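Long-range contacts in interleukin-20 receptor subunit beta (Homo sapiens, PDB 6DF3), which pairs with IL20RA or IL22RA1 to form cell-surface receptors for the cytokines IL20 and IL24, and with IL20RA also for IL19: residues P2-L7 / L77-T82; L7-T12 / S91-P96. The protein carries 1 engineered substitution. One frame throughout, in Å; residues are numbered along the deposited sequence.

Contact 1: P2-L7 / L77-T82; sequences PAPQNL and LRVRAT
The ring of Pro4 packs on one methyl of Val79 and on the backbone of Val79 and Arg80. Pro4 CG makes the closest approach, 3.8 Å from Val79 CG1. Pro4 CD turns to the backbone instead, 4.1 Å from Arg80 CA and 4.0 Å from Val79 O. Trp20 is a further neighbour of the ring. Leu7, three residues after Pro4, meets the same methyl of Val79. Leu7 CD2 stands 3.6 Å from Val79 CG1, while Leu7 CD1 is a little farther from that methyl, at 4.0 Å. CG1 is therefore shared by the ring and the leucine fork, and the contact is purely van der Waals. Val79 offers this methyl because its chi1 of 64° sets CG1 between the backbone N and the carbonyl carbon. A glycine in place of Pro4 would probably leave Val79 CG1 without its ring partner, open a gap beside Trp20 and let the chain before Gln5 move more freely. Pro4 CD also reaches Ala81 N at 4.2 Å, while the Ala81 methyl packs on Leu1 and Tyr32. Arg78 and Arg80 point away from the loop. Arg78 makes a salt bridge to Glu35 and cation-pi contacts with Trp49 and Trp90. In the fold, the 2-7 loop leads into strand 8-12 and crosses strand 74-83 on the face where Val79 also touches Val34. That strand lies between 31-37 and 86-98 in the four-stranded sheet of the first fibronectin type III domain.

Contact 2: L7-T12 / S91-P96; sequences LSVLST and SILKHP
Leu93 extends its side chain with CG trans to the backbone N (chi1 180°), and a chi2 of 72° then spreads its two methyls toward Leu7 and Val9. Leu93 CD1 goes to the Leu7 backbone, 3.6 Å from Leu7 O, and lies 3.9 Å from Leu7 CB. Leu93 CD2 reaches Val9, two residues on from Leu7, and sits 3.8 Å from Val9 CG2. That Val9 methyl stands beside its own backbone N, since CG1 takes the trans place (chi1 -179°). The side chains of Val9 and Leu93 run at about a right angle to each other, and each touches the other through a single methyl. Ser8 points away, but its CA still packs on Leu93 CD1. The two segments belong to the edges of the beta sandwich of the N-terminal fibronectin type III domain. Strand 8-12 is the outermost strand of the three-stranded sheet, and strand 86-98 is the outermost strand of the four-stranded one. No backbone pairing joins the two segments. They meet through methyls laid on side chains and backbone, and through a water, while the backbone of Leu93 pairs with Leu77 within its own sheet. Farther along, Leu7 reaches the start of the 91-96 segment. Leu7 CD2 packs 3.4 Å from Ser91 O, and Leu7 CD1 lies 4.0 Å from Ser91 CB. The Ser91 hydroxyl has its polar partner outside the pair, at Pro4 O, although that bond is modelled too short to be read closely. A water bridges the two backbones. The water donates to Leu7 O at 2.5 Å, a distance short enough to be doubtful, and accepts from Lys94 N at 3.1 Å. Val9 also touches Leu77, Leu18 and Phe97.

How the contacts relate
Both contacts lie in the first fibronectin type III domain, and their centres are about 11 Å apart. Leu7 belongs to both and ties the N-terminal loop to strand 8-12. Contact 1 is buried, and made by apolar side chains with no polar bond across it. It sets the loop against an inner strand of the four-stranded sheet. Contact 2 is a surface contact. It joins edge strands of the two sheets and adds a bridging water to its methyl packing. Strands 74-83 and 86-98 are neighbours in one sheet, so both contacts reach the same sheet. Leu77 O and Leu93 N, 2.9 Å apart, probably form one of the hydrogen bonds between them.

Contact 1: P2-L7 / L77-T82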
loop_
_atom_site.group_PDB
_atom_site.type_symbol
_atom_site.label_atom_id
_atom_site.label_comp_id
_atom_site.label_asym_id
_atom_site.label_seq_id
_atom_site.Cartn_x
_atom_site.Cartn_y
_atom_site.Cartn_z
ATOM N N PRO C 2 12.454 7.817 -40.342
ATOM C CA PRO C 2 11.975 6.438 -40.116
ATOM C C PRO C 2 11.436 6.200 -38.700
ATOM O O PRO C 2 12.056 6.670 -37.738
ATOM C CB PRO C 2 13.267 5.613 -40.302
ATOM C CG PRO C 2 14.071 6.402 -41.329
ATOM C CD PRO C 2 13.582 7.833 -41.309
ATOM N N ALA C 3 10.328 5.479 -38.539
ATOM C CA ALA C 3 9.924 5.072 -37.164
ATOM C C ALA C 3 10.829 3.964 -36.644
ATOM O O ALA C 3 11.415 3.213 -37.430
ATOM C CB ALA C 3 8.498 4.624 -37.124
ATOM N N PRO C 4 10.994 3.875 -35.319
ATOM C CA PRO C 4 11.776 2.754 -34.759
ATOM C C PRO C 4 11.064 1.414 -34.994
ATOM O O PRO C 4 9.849 1.397 -35.012
ATOM C CB PRO C 4 11.828 3.060 -33.240
ATOM C CG PRO C 4 11.060 4.334 -33.033
ATOM C CD PRO C 4 10.357 4.717 -34.286
ATOM N N GLN C 5 11.829 0.338 -35.170
ATOM C CA GLN C 5 11.346 -0.976 -35.550
ATOM C C GLN C 5 11.849 -1.972 -34.515
ATOM O O GLN C 5 12.662 -1.617 -33.657
ATOM C CB GLN C 5 11.858 -1.339 -36.950
ATOM C CG GLN C 5 11.310 -0.483 -38.120
ATOM C CD GLN C 5 9.771 -0.463 -38.205
ATOM O OE1 GLN C 5 9.119 -1.461 -37.913
ATOM N NE2 GLN C 5 9.187 0.683 -38.576
ATOM N N ASN C 6 11.339 -3.204 -34.592
ATOM C CA ASN C 6 11.768 -4.325 -33.757
ATOM C C ASN C 6 11.541 -4.018 -32.249
ATOM O O ASN C 6 12.419 -4.103 -31.432
ATOM C CB ASN C 6 13.215 -4.706 -34.114
ATOM C CG ASN C 6 13.420 -4.864 -35.653
ATOM O OD1 ASN C 6 13.939 -3.969 -36.384
ATOM N ND2 ASN C 6 12.948 -5.993 -36.160
ATOM N N LEU C 7 10.331 -3.618 -31.916
ATOM C CA LEU C 7 9.984 -3.329 -30.550
ATOM C C LEU C 7 9.767 -4.607 -29.813
ATOM O O LEU C 7 9.041 -5.493 -30.320
ATOM C CB LEU C 7 8.680 -2.569 -30.449
ATOM C CG LEU C 7 8.861 -1.063 -30.561
ATOM C CD1 LEU C 7 9.428 -0.666 -31.899
ATOM C CD2 LEU C 7 7.550 -0.387 -30.319
ATOM N N LEU C 77 2.241 -0.343 -25.697
ATOM C CA LEU C 77 3.354 0.588 -25.629
ATOM C C LEU C 77 3.648 1.050 -27.070
ATOM O O LEU C 77 3.476 0.295 -28.011
ATOM C CB LEU C 77 4.527 -0.142 -25.045
ATOM C CG LEU C 77 4.436 -0.425 -23.538
ATOM C CD1 LEU C 77 5.394 -1.552 -23.207
ATOM C CD2 LEU C 77 4.838 0.842 -22.820
ATOM N N ARG C 78 3.979 2.326 -27.239
ATOM C CA ARG C 78 4.413 2.835 -28.508
ATOM C C ARG C 78 5.565 3.806 -28.366
ATOM O O ARG C 78 5.707 4.484 -27.360
ATOM C CB ARG C 78 3.269 3.508 -29.221
ATOM C CG ARG C 78 2.715 4.723 -28.533
ATOM C CD ARG C 78 1.597 5.354 -29.378
ATOM N NE ARG C 78 1.249 6.665 -28.884
ATOM C CZ ARG C 78 0.271 7.406 -29.389
ATOM N NH1 ARG C 78 -0.430 7.002 -30.426
ATOM N NH2 ARG C 78 0.005 8.569 -28.854
ATOM N N VAL C 79 6.356 3.915 -29.394
ATOM C CA VAL C 79 7.558 4.738 -29.320
ATOM C C VAL C 79 7.772 5.513 -30.603
ATOM O O VAL C 79 7.409 5.055 -31.676
ATOM C CB VAL C 79 8.781 3.882 -29.027
ATOM C CG1 VAL C 79 9.026 2.904 -30.167
ATOM C CG2 VAL C 79 10.031 4.747 -28.787
ATOM N N ARG C 80 8.333 6.704 -30.509
ATOM C CA ARG C 80 8.668 7.426 -31.733
ATOM C C ARG C 80 9.985 8.140 -31.573
ATOM O O ARG C 80 10.489 8.297 -30.465
ATOM C CB ARG C 80 7.564 8.415 -32.098
ATOM C CG ARG C 80 7.509 9.692 -31.255
ATOM C CD ARG C 80 6.428 10.665 -31.716
ATOM N NE ARG C 80 6.223 11.674 -30.678
ATOM C CZ ARG C 80 5.280 12.617 -30.698
ATOM N NH1 ARG C 80 4.450 12.744 -31.724
ATOM N NH2 ARG C 80 5.183 13.453 -29.665
ATOM N N ALA C 81 10.530 8.580 -32.696
ATOM C CA ALA C 81 11.798 9.240 -32.710
ATOM C C ALA C 81 11.598 10.691 -33.079
ATOM O O ALA C 81 10.707 11.001 -33.850
ATOM C CB ALA C 81 12.703 8.560 -33.705
ATOM N N THR C 82 12.427 11.547 -32.477
ATOM C CA THR C 82 12.504 12.986 -32.765
ATOM C C THR C 82 13.936 13.435 -33.096
ATOM O O THR C 82 14.941 12.878 -32.600
ATOM C CB THR C 82 12.005 13.893 -31.597
ATOM O OG1 THR C 82 12.396 13.356 -30.324
ATOM C CG2 THR C 82 10.486 14.028 -31.622
#

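Contact 2: L7-T12 / S91-P96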
loop_
_atom_site.group_PDB
_atom_site.type_symbol
_atom_site.label_atom_id
_atom_site.label_comp_id
_atom_site.label_asym_id
_atom_site.label_seq_id
_atom_site.Cartn_x
_atom_site.Cartn_y
_atom_site.Cartn_z
ATOM N N LEU C 7 10.331 -3.618 -31.916
ATOM C CA LEU C 7 9.984 -3.329 -30.550
ATOM C C LEU C 7 9.767 -4.607 -29.813
ATOM O O LEU C 7 9.041 -5.493 -30.320
ATOM C CB LEU C 7 8.680 -2.569 -30.449
ATOM C CG LEU C 7 8.861 -1.063 -30.561
ATOM C CD1 LEU C 7 9.428 -0.666 -31.899
ATOM C CD2 LEU C 7 7.550 -0.387 -30.319
ATOM N N SER C 8 10.372 -4.694 -28.626
ATOM C CA SER C 8 10.106 -5.793 -27.717
ATOM C C SER C 8 10.274 -5.358 -26.231
ATOM O O SER C 8 10.882 -4.343 -25.946
ATOM C CB SER C 8 10.989 -7.019 -28.095
ATOM O OG SER C 8 12.314 -6.855 -27.610
ATOM N N VAL C 9 9.703 -6.124 -25.308
ATOM C CA VAL C 9 9.920 -5.924 -23.884
ATOM C C VAL C 9 10.742 -7.092 -23.324
ATOM O O VAL C 9 10.307 -8.206 -23.389
ATOM C CB VAL C 9 8.580 -5.800 -23.112
ATOM C CG1 VAL C 9 8.838 -5.572 -21.624
ATOM C CG2 VAL C 9 7.736 -4.624 -23.643
ATOM N N LEU C 10 11.891 -6.805 -22.731
ATOM C CA LEU C 10 12.598 -7.702 -21.847
ATOM C C LEU C 10 12.214 -7.404 -20.377
ATOM O O LEU C 10 12.526 -6.334 -19.848
ATOM C CB LEU C 10 14.098 -7.518 -22.022
ATOM C CG LEU C 10 15.024 -8.336 -21.110
ATOM C CD1 LEU C 10 14.821 -9.802 -21.443
ATOM C CD2 LEU C 10 16.470 -7.916 -21.345
ATOM N N SER C 11 11.547 -8.361 -19.744
ATOM C CA SER C 11 11.107 -8.226 -18.403
ATOM C C SER C 11 11.734 -9.320 -17.584
ATOM O O SER C 11 11.387 -10.477 -17.751
ATOM C CB SER C 11 9.583 -8.261 -18.263
ATOM O OG SER C 11 9.175 -8.345 -16.872
ATOM N N THR C 12 12.582 -8.882 -16.650
ATOM C CA THR C 12 13.400 -9.687 -15.787
ATOM C C THR C 12 13.125 -9.283 -14.324
ATOM O O THR C 12 13.327 -8.093 -13.980
ATOM C CB THR C 12 14.884 -9.373 -16.044
ATOM O OG1 THR C 12 15.172 -9.686 -17.394
ATOM C CG2 THR C 12 15.706 -10.272 -15.211
ATOM N N SER C 91 5.403 3.822 -33.495
ATOM C CA SER C 91 5.518 2.375 -33.677
ATOM C C SER C 91 4.907 1.684 -32.431
ATOM O O SER C 91 5.329 1.993 -31.302
ATOM C CB SER C 91 6.979 1.906 -33.734
ATOM O OG SER C 91 7.602 2.029 -34.962
ATOM N N ILE C 92 4.005 0.736 -32.669
ATOM C CA ILE C 92 3.285 0.077 -31.648
ATOM C C ILE C 92 3.899 -1.268 -31.359
ATOM O O ILE C 92 4.192 -1.968 -32.211
ATOM C CB ILE C 92 1.799 0.006 -32.009
ATOM C CG1 ILE C 92 1.326 1.443 -32.225
ATOM C CG2 ILE C 92 0.961 -0.580 -30.885
ATOM C CD1 ILE C 92 -0.127 1.506 -32.609
ATOM N N LEU C 93 4.115 -1.604 -30.102
ATOM C CA LEU C 93 4.517 -2.975 -29.735
ATOM C C LEU C 93 3.473 -3.999 -30.254
ATOM O O LEU C 93 2.305 -3.806 -30.062
ATOM C CB LEU C 93 4.679 -3.063 -28.213
ATOM C CG LEU C 93 5.076 -4.365 -27.590
ATOM C CD1 LEU C 93 6.514 -4.597 -27.909
ATOM C CD2 LEU C 93 4.830 -4.340 -26.078
ATOM N N LYS C 94 3.928 -5.063 -30.895
ATOM C CA LYS C 94 3.075 -5.976 -31.669
ATOM C C LYS C 94 2.154 -6.741 -30.715
ATOM O O LYS C 94 0.945 -6.687 -30.896
ATOM C CB LYS C 94 3.928 -6.968 -32.507
ATOM C CG LYS C 94 3.154 -7.681 -33.624
ATOM C CD LYS C 94 3.986 -8.704 -34.431
ATOM C CE LYS C 94 5.234 -8.111 -35.112
ATOM N NZ LYS C 94 4.996 -6.999 -36.084
ATOM N N HIS C 95 2.741 -7.362 -29.678
ATOM C CA HIS C 95 2.003 -8.072 -28.652
ATOM C C HIS C 95 2.044 -7.337 -27.339
ATOM O O HIS C 95 3.105 -7.092 -26.781
ATOM C CB HIS C 95 2.558 -9.491 -28.499
ATOM C CG HIS C 95 2.412 -10.290 -29.770
ATOM N ND1 HIS C 95 3.492 -10.659 -30.558
ATOM C CD2 HIS C 95 1.299 -10.691 -30.442
ATOM C CE1 HIS C 95 3.053 -11.306 -31.623
ATOM N NE2 HIS C 95 1.729 -11.343 -31.575
ATOM N N PRO C 96 0.878 -6.942 -26.848
ATOM C CA PRO C 96 0.726 -6.232 -25.607
ATOM C C PRO C 96 1.472 -6.932 -24.457
ATOM O O PRO C 96 1.527 -8.130 -24.405
ATOM C CB PRO C 96 -0.785 -6.361 -25.369
ATOM C CG PRO C 96 -1.361 -6.330 -26.732
ATOM C CD PRO C 96 -0.433 -7.224 -27.471
HETATM O O HOH W 1 6.901 -5.466 -31.703
#